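Local coordinates for restriction endonuclease THAI (Thermoplasma acidophilum, PDB 3NDH), which acts as a restriction endonuclease that binds its specific DNA site by intercalation without base flipping and probably cleaves it, at residues A[52-55]-A[56-60]; A[150-153]-A[154-158]. All coordinates share one frame; numbering follows the deposited sequence.

Interaction 1 of 2, residues A[52-55]-A[56-60]. With nucleotides of chain C; nucleotides of chain D.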
loop_
_atom_site.group_PDB
_atom_site.type_symbol
_atom_site.label_atom_id
_atom_site.label_comp_id
_atom_site.label_asym_id
_atom_site.label_seq_id
_atom_site.Cartn_x
_atom_site.Cartn_y
_atom_site.Cartn_z
ATOM N N GLY A 52 -14.156 3.573 -5.501
ATOM C CA GLY A 52 -14.690 2.222 -5.378
ATOM C C GLY A 52 -13.806 1.123 -5.924
ATOM O O GLY A 52 -14.242 -0.012 -6.015
ATOM N N LYS A 53 -12.573 1.458 -6.293
ATOM C CA LYS A 53 -11.603 0.489 -6.776
ATOM C C LYS A 53 -10.585 0.234 -5.687
ATOM O O LYS A 53 -10.052 1.181 -5.095
ATOM C CB LYS A 53 -10.895 1.027 -8.013
ATOM C CG LYS A 53 -11.826 1.519 -9.108
ATOM C CD LYS A 53 -12.635 0.393 -9.715
ATOM C CE LYS A 53 -13.929 0.911 -10.311
ATOM N NZ LYS A 53 -14.771 -0.199 -10.816
ATOM N N VAL A 54 -10.293 -1.040 -5.447
ATOM C CA VAL A 54 -9.462 -1.435 -4.327
ATOM C C VAL A 54 -7.974 -1.401 -4.690
ATOM O O VAL A 54 -7.568 -1.887 -5.738
ATOM C CB VAL A 54 -9.862 -2.827 -3.815
ATOM C CG1 VAL A 54 -9.057 -3.233 -2.603
ATOM C CG2 VAL A 54 -11.367 -2.868 -3.455
ATOM N N GLY A 55 -7.171 -0.769 -3.827
ATOM C CA GLY A 55 -5.728 -0.712 -4.012
ATOM C C GLY A 55 -5.064 -1.984 -3.475
ATOM O O GLY A 55 -5.542 -2.695 -2.605
ATOM N N MET A 56 -3.897 -2.263 -4.041
ATOM C CA MET A 56 -3.063 -3.387 -3.610
ATOM C C MET A 56 -2.764 -3.330 -2.134
ATOM O O MET A 56 -2.655 -4.385 -1.480
ATOM C CB MET A 56 -1.732 -3.387 -4.384
ATOM C CG MET A 56 -1.903 -3.776 -5.826
ATOM S SD MET A 56 -0.390 -3.695 -6.762
ATOM C CE MET A 56 0.534 -5.037 -6.060
ATOM N N GLU A 57 -2.693 -2.117 -1.584
ATOM C CA GLU A 57 -2.376 -1.927 -0.188
ATOM C C GLU A 57 -3.457 -2.472 0.742
ATOM O O GLU A 57 -3.230 -2.592 1.950
ATOM C CB GLU A 57 -2.052 -0.457 0.109
ATOM C CG GLU A 57 -3.205 0.489 0.037
ATOM C CD GLU A 57 -3.469 1.092 -1.324
ATOM O OE1 GLU A 57 -3.077 0.524 -2.355
ATOM O OE2 GLU A 57 -4.117 2.179 -1.359
ATOM N N VAL A 58 -4.623 -2.825 0.220
ATOM C CA VAL A 58 -5.613 -3.550 1.030
ATOM C C VAL A 58 -5.007 -4.772 1.676
ATOM O O VAL A 58 -5.429 -5.160 2.760
ATOM C CB VAL A 58 -6.860 -3.928 0.195
ATOM C CG1 VAL A 58 -6.560 -5.074 -0.787
ATOM C CG2 VAL A 58 -8.054 -4.244 1.102
ATOM N N GLY A 59 -4.050 -5.408 1.017
ATOM C CA GLY A 59 -3.413 -6.597 1.555
ATOM C C GLY A 59 -2.738 -6.349 2.883
ATOM O O GLY A 59 -2.730 -7.209 3.769
ATOM N N SER A 60 -2.176 -5.163 3.046
ATOM C CA SER A 60 -1.468 -4.841 4.270
ATOM C C SER A 60 -2.444 -4.716 5.436
ATOM O O SER A 60 -2.173 -5.135 6.562
ATOM C CB SER A 60 -0.671 -3.551 4.037
ATOM O OG SER A 60 0.184 -3.643 2.885
ATOM P P DC C 7 4.222 -8.870 1.618
ATOM O OP1 DC C 7 3.760 -9.680 2.750
ATOM O OP2 DC C 7 4.855 -9.533 0.443
ATOM O "O5'" DC C 7 3.002 -7.992 1.100
ATOM C "C5'" DC C 7 2.006 -7.525 1.997
ATOM C "C4'" DC C 7 1.002 -6.690 1.241
ATOM O "O4'" DC C 7 1.695 -5.599 0.606
ATOM C "C3'" DC C 7 0.307 -7.402 0.084
ATOM O "O3'" DC C 7 -0.803 -8.184 0.590
ATOM C "C2'" DC C 7 -0.139 -6.225 -0.776
ATOM C "C1'" DC C 7 0.876 -5.108 -0.449
ATOM N N1 DC C 7 1.753 -4.705 -1.565
ATOM C C2 DC C 7 1.422 -3.556 -2.290
ATOM O O2 DC C 7 0.479 -2.850 -1.899
ATOM N N3 DC C 7 2.141 -3.231 -3.389
ATOM C C4 DC C 7 3.173 -3.993 -3.759
ATOM N N4 DC C 7 3.813 -3.668 -4.886
ATOM C C5 DC C 7 3.581 -5.129 -2.998
ATOM C C6 DC C 7 2.852 -5.446 -1.913
ATOM P P DG C 8 -1.322 -9.495 -0.209
ATOM O OP1 DG C 8 -2.121 -10.305 0.744
ATOM O OP2 DG C 8 -0.159 -10.109 -0.904
ATOM O "O5'" DG C 8 -2.316 -8.919 -1.317
ATOM C "C5'" DG C 8 -1.881 -8.650 -2.656
ATOM C "C4'" DG C 8 -3.002 -8.005 -3.441
ATOM O "O4'" DG C 8 -2.489 -7.348 -4.626
ATOM C "C3'" DG C 8 -4.115 -8.934 -3.929
ATOM O "O3'" DG C 8 -5.347 -8.195 -3.848
ATOM C "C2'" DG C 8 -3.700 -9.203 -5.368
ATOM C "C1'" DG C 8 -3.181 -7.835 -5.771
ATOM N N9 DG C 8 -2.254 -7.810 -6.893
ATOM C C8 DG C 8 -1.277 -8.730 -7.199
ATOM N N7 DG C 8 -0.589 -8.411 -8.260
ATOM C C5 DG C 8 -1.150 -7.212 -8.685
ATOM C C6 DG C 8 -0.820 -6.376 -9.790
ATOM O O6 DG C 8 0.048 -6.544 -10.657
ATOM N N1 DG C 8 -1.634 -5.247 -9.834
ATOM C C2 DG C 8 -2.636 -4.961 -8.937
ATOM N N2 DG C 8 -3.306 -3.816 -9.136
ATOM N N3 DG C 8 -2.961 -5.738 -7.920
ATOM C C4 DG C 8 -2.178 -6.834 -7.853
ATOM P P DG D 6 1.056 4.321 -12.160
ATOM O OP1 DG D 6 1.302 5.706 -12.595
ATOM O OP2 DG D 6 2.174 3.358 -12.138
ATOM O "O5'" DG D 6 0.387 4.323 -10.716
ATOM C "C5'" DG D 6 -0.944 4.802 -10.532
ATOM C "C4'" DG D 6 -1.429 4.470 -9.139
ATOM O "O4'" DG D 6 -1.452 3.041 -8.961
ATOM C "C3'" DG D 6 -0.535 4.980 -8.014
ATOM O "O3'" DG D 6 -0.920 6.311 -7.672
ATOM C "C2'" DG D 6 -0.847 4.022 -6.881
ATOM C "C1'" DG D 6 -1.126 2.711 -7.612
ATOM N N9 DG D 6 -0.037 1.738 -7.649
ATOM C C8 DG D 6 0.790 1.486 -8.711
ATOM N N7 DG D 6 1.608 0.495 -8.495
ATOM C C5 DG D 6 1.312 0.080 -7.208
ATOM C C6 DG D 6 1.851 -0.978 -6.447
ATOM O O6 DG D 6 2.692 -1.813 -6.787
ATOM N N1 DG D 6 1.290 -1.039 -5.176
ATOM C C2 DG D 6 0.320 -0.198 -4.701
ATOM N N2 DG D 6 -0.074 -0.421 -3.439
ATOM N N3 DG D 6 -0.218 0.782 -5.415
ATOM C C4 DG D 6 0.321 0.860 -6.652
#
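Met56 drives its side chain into the bound DNA, entering from the minor groove and lying between the DC7 and DG8 bases of chain C. Its CG sits 3.1 Å from DG8 N3, and SD is near the same guanine and also near DG6 of chain D. The chain runs straight out to the sulfur and then bends (chi3 69°), which turns CE back over the cytosine, 3.6 Å from DC7 N3. DC7 N4 remains 2.9 Å from DG6 O6, the spacing of bases still paired, in keeping with intercalation without flipping. Trp116 touches Met56 as well.

The backbone behind this wedge is a type I beta turn from Gly55 to Val58, leading out of the short hairpin strand 53-54 into helix 58-74. It is closed by the 3.0 Å hydrogen bond from Val58 N to Gly55 O. On the side facing helix 27-46, Val54 CG1 meets Val58 CG1 at 3.6 Å, the two branches crossing at a slant.

Glu57 folds back on itself at chi2 (-89°), which carries OE1 over Gly55 CA and up to the minor-groove edge of DG6, whose N2 gives it a weak hydrogen bond of 3.3 Å. A CB on Gly55 would run into that carboxylate. Gly59 lies close against the sugar-phosphate backbone of chain C, its CA 3.2 Å from DC7 O3'. On the strand side, Lys53 NZ forms a salt bridge to a phosphate, and Val54 N hydrogen-bonds to a phosphate.

Interaction 2 of 2, residues A[150-153]-A[154-158]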
loop_
_atom_site.group_PDB
_atom_site.type_symbol
_atom_site.label_atom_id
_atom_site.label_comp_id
_atom_site.label_asym_id
_atom_site.label_seq_id
_atom_site.Cartn_x
_atom_site.Cartn_y
_atom_site.Cartn_z
ATOM N N TYR A 150 -7.028 -20.710 4.152
ATOM C CA TYR A 150 -6.247 -21.944 4.073
ATOM C C TYR A 150 -4.988 -21.833 4.891
ATOM O O TYR A 150 -4.289 -20.821 4.831
ATOM C CB TYR A 150 -5.848 -22.211 2.621
ATOM C CG TYR A 150 -7.008 -22.501 1.713
ATOM C CD1 TYR A 150 -7.300 -23.802 1.338
ATOM C CD2 TYR A 150 -7.827 -21.483 1.237
ATOM C CE1 TYR A 150 -8.377 -24.087 0.520
ATOM C CE2 TYR A 150 -8.911 -21.765 0.426
ATOM C CZ TYR A 150 -9.164 -23.060 0.060
ATOM O OH TYR A 150 -10.238 -23.343 -0.759
ATOM N N TYR A 151 -4.711 -22.895 5.650
ATOM C CA TYR A 151 -3.423 -23.102 6.315
ATOM C C TYR A 151 -2.658 -24.136 5.491
ATOM O O TYR A 151 -3.053 -25.290 5.419
ATOM C CB TYR A 151 -3.604 -23.593 7.765
ATOM C CG TYR A 151 -2.386 -24.228 8.405
ATOM C CD1 TYR A 151 -1.096 -23.754 8.163
ATOM C CD2 TYR A 151 -2.535 -25.309 9.258
ATOM C CE1 TYR A 151 0.007 -24.362 8.744
ATOM C CE2 TYR A 151 -1.440 -25.916 9.847
ATOM C CZ TYR A 151 -0.174 -25.420 9.574
ATOM O OH TYR A 151 0.936 -26.028 10.157
ATOM N N ILE A 152 -1.591 -23.675 4.846
ATOM C CA ILE A 152 -0.781 -24.497 3.965
ATOM C C ILE A 152 0.586 -24.644 4.633
ATOM O O ILE A 152 1.399 -23.727 4.576
ATOM C CB ILE A 152 -0.665 -23.858 2.565
ATOM C CG1 ILE A 152 -2.066 -23.588 1.973
ATOM C CG2 ILE A 152 0.118 -24.783 1.658
ATOM C CD1 ILE A 152 -2.096 -22.832 0.664
ATOM N N PRO A 153 0.826 -25.782 5.297
ATOM C CA PRO A 153 2.103 -25.983 5.979
ATOM C C PRO A 153 3.308 -25.835 5.051
ATOM O O PRO A 153 3.227 -26.140 3.862
ATOM C CB PRO A 153 2.004 -27.413 6.516
ATOM C CG PRO A 153 0.548 -27.699 6.603
ATOM C CD PRO A 153 -0.084 -26.920 5.485
ATOM N N ASP A 154 4.418 -25.371 5.609
ATOM C CA ASP A 154 5.680 -25.332 4.875
ATOM C C ASP A 154 6.005 -26.670 4.183
ATOM O O ASP A 154 6.472 -26.688 3.050
ATOM C CB ASP A 154 6.857 -24.882 5.761
ATOM C CG ASP A 154 7.009 -25.663 7.065
ATOM O OD1 ASP A 154 6.298 -26.636 7.339
ATOM O OD2 ASP A 154 7.873 -25.228 7.870
ATOM N N TYR A 155 5.736 -27.783 4.843
ATOM C CA TYR A 155 6.091 -29.090 4.261
ATOM C C TYR A 155 5.216 -29.462 3.056
ATOM O O TYR A 155 5.661 -30.180 2.154
ATOM C CB TYR A 155 6.112 -30.205 5.326
ATOM C CG TYR A 155 4.892 -30.318 6.212
ATOM C CD1 TYR A 155 3.759 -31.001 5.793
ATOM C CD2 TYR A 155 4.879 -29.775 7.485
ATOM C CE1 TYR A 155 2.655 -31.123 6.605
ATOM C CE2 TYR A 155 3.771 -29.883 8.300
ATOM C CZ TYR A 155 2.659 -30.556 7.854
ATOM O OH TYR A 155 1.558 -30.666 8.671
ATOM N N VAL A 156 3.989 -28.963 3.010
ATOM C CA VAL A 156 3.157 -29.133 1.809
ATOM C C VAL A 156 3.752 -28.377 0.611
ATOM O O VAL A 156 3.896 -28.921 -0.493
ATOM C CB VAL A 156 1.704 -28.693 2.061
ATOM C CG1 VAL A 156 0.953 -28.578 0.724
ATOM C CG2 VAL A 156 1.011 -29.687 2.997
ATOM N N GLN A 157 4.119 -27.122 0.839
ATOM C CA GLN A 157 4.751 -26.319 -0.202
ATOM C C GLN A 157 6.045 -26.965 -0.683
ATOM O O GLN A 157 6.312 -27.050 -1.893
ATOM C CB GLN A 157 5.040 -24.920 0.320
ATOM C CG GLN A 157 3.808 -24.138 0.760
ATOM C CD GLN A 157 4.206 -22.952 1.563
ATOM O OE1 GLN A 157 4.897 -22.059 1.051
ATOM N NE2 GLN A 157 3.748 -22.892 2.826
ATOM N N GLN A 158 6.845 -27.441 0.265
ATOM C CA GLN A 158 8.122 -28.080 -0.063
ATOM C C GLN A 158 7.924 -29.359 -0.875
ATOM O O GLN A 158 8.634 -29.594 -1.851
ATOM C CB GLN A 158 8.916 -28.347 1.220
ATOM C CG GLN A 158 9.487 -27.062 1.830
ATOM C CD GLN A 158 9.859 -27.172 3.299
ATOM O OE1 GLN A 158 9.537 -28.157 3.981
ATOM N NE2 GLN A 158 10.541 -26.143 3.803
HETATM O O HOH W 1 3.823 -26.646 9.606
#
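Pro153 CB stands over one face of the Tyr155 ring, 3.5 Å from the centroid and 15° off the normal, a CH-pi contact. Tyr155 CG lies between its backbone N and carbonyl carbon (chi1 51°), which folds the ring back over the residue that N-caps helix 154-164. Pro153 CG also rests above the rim of the Tyr151 ring, so the pyrrolidine touches an aromatic face on each of two tyrosines.

Where strand 146-152 passes into the helix, Ile152 CG2 meets Val156 CG1, 4.0 Å away, the two side chains crossing at about a right angle. Ile152 crosses the stem of Gln157 just as squarely, CG2 to CG 3.9 Å. Gln157 then extends beyond CG and brings NE2 to 3.0 Å from Ile152 O and 3.4 Å from Pro153 O, both weak bonds beside its stronger one to Phe134 O. A leucine here would probably leave the carbonyls of Phe134 and Ile152 without this amide donor.

Pro153 O also receives Val156 N and Gln157 N, both weakly, so several bent or long bonds share one cap carbonyl. A water links Tyr151 OH to Asp154 OD1, weakly at the aspartate; OD1 also takes a weak bond from Tyr155 N, while Asp154 N donates to Asp135 OD1. Two carboxylates thus gather at the helix N terminus, where its dipole would probably favour their negative charge.

How the interactions relate
Reading from the N terminus, the chain makes the small hairpin of strands 49-50 and 53-54, and interaction 1 closes the tight turn that follows, joining that hairpin to helix 58-74 at the DNA. The chain then enters the six-stranded mixed sheet of this PDDEXK-clan enzyme, passing Asp91 and Ile101 of the sodium site, and runs through helix 120-129 before strand 135-141. Strand 146-152 comes next, and interaction 2 closes its exit into helix 154-164. The two are in series, neither enclosing nor crossing the other. Their centres are about 26 Å apart, on opposite sides of the chain's centre: one faces the minor groove, the other joins a strand of the sheet to the helix that follows it.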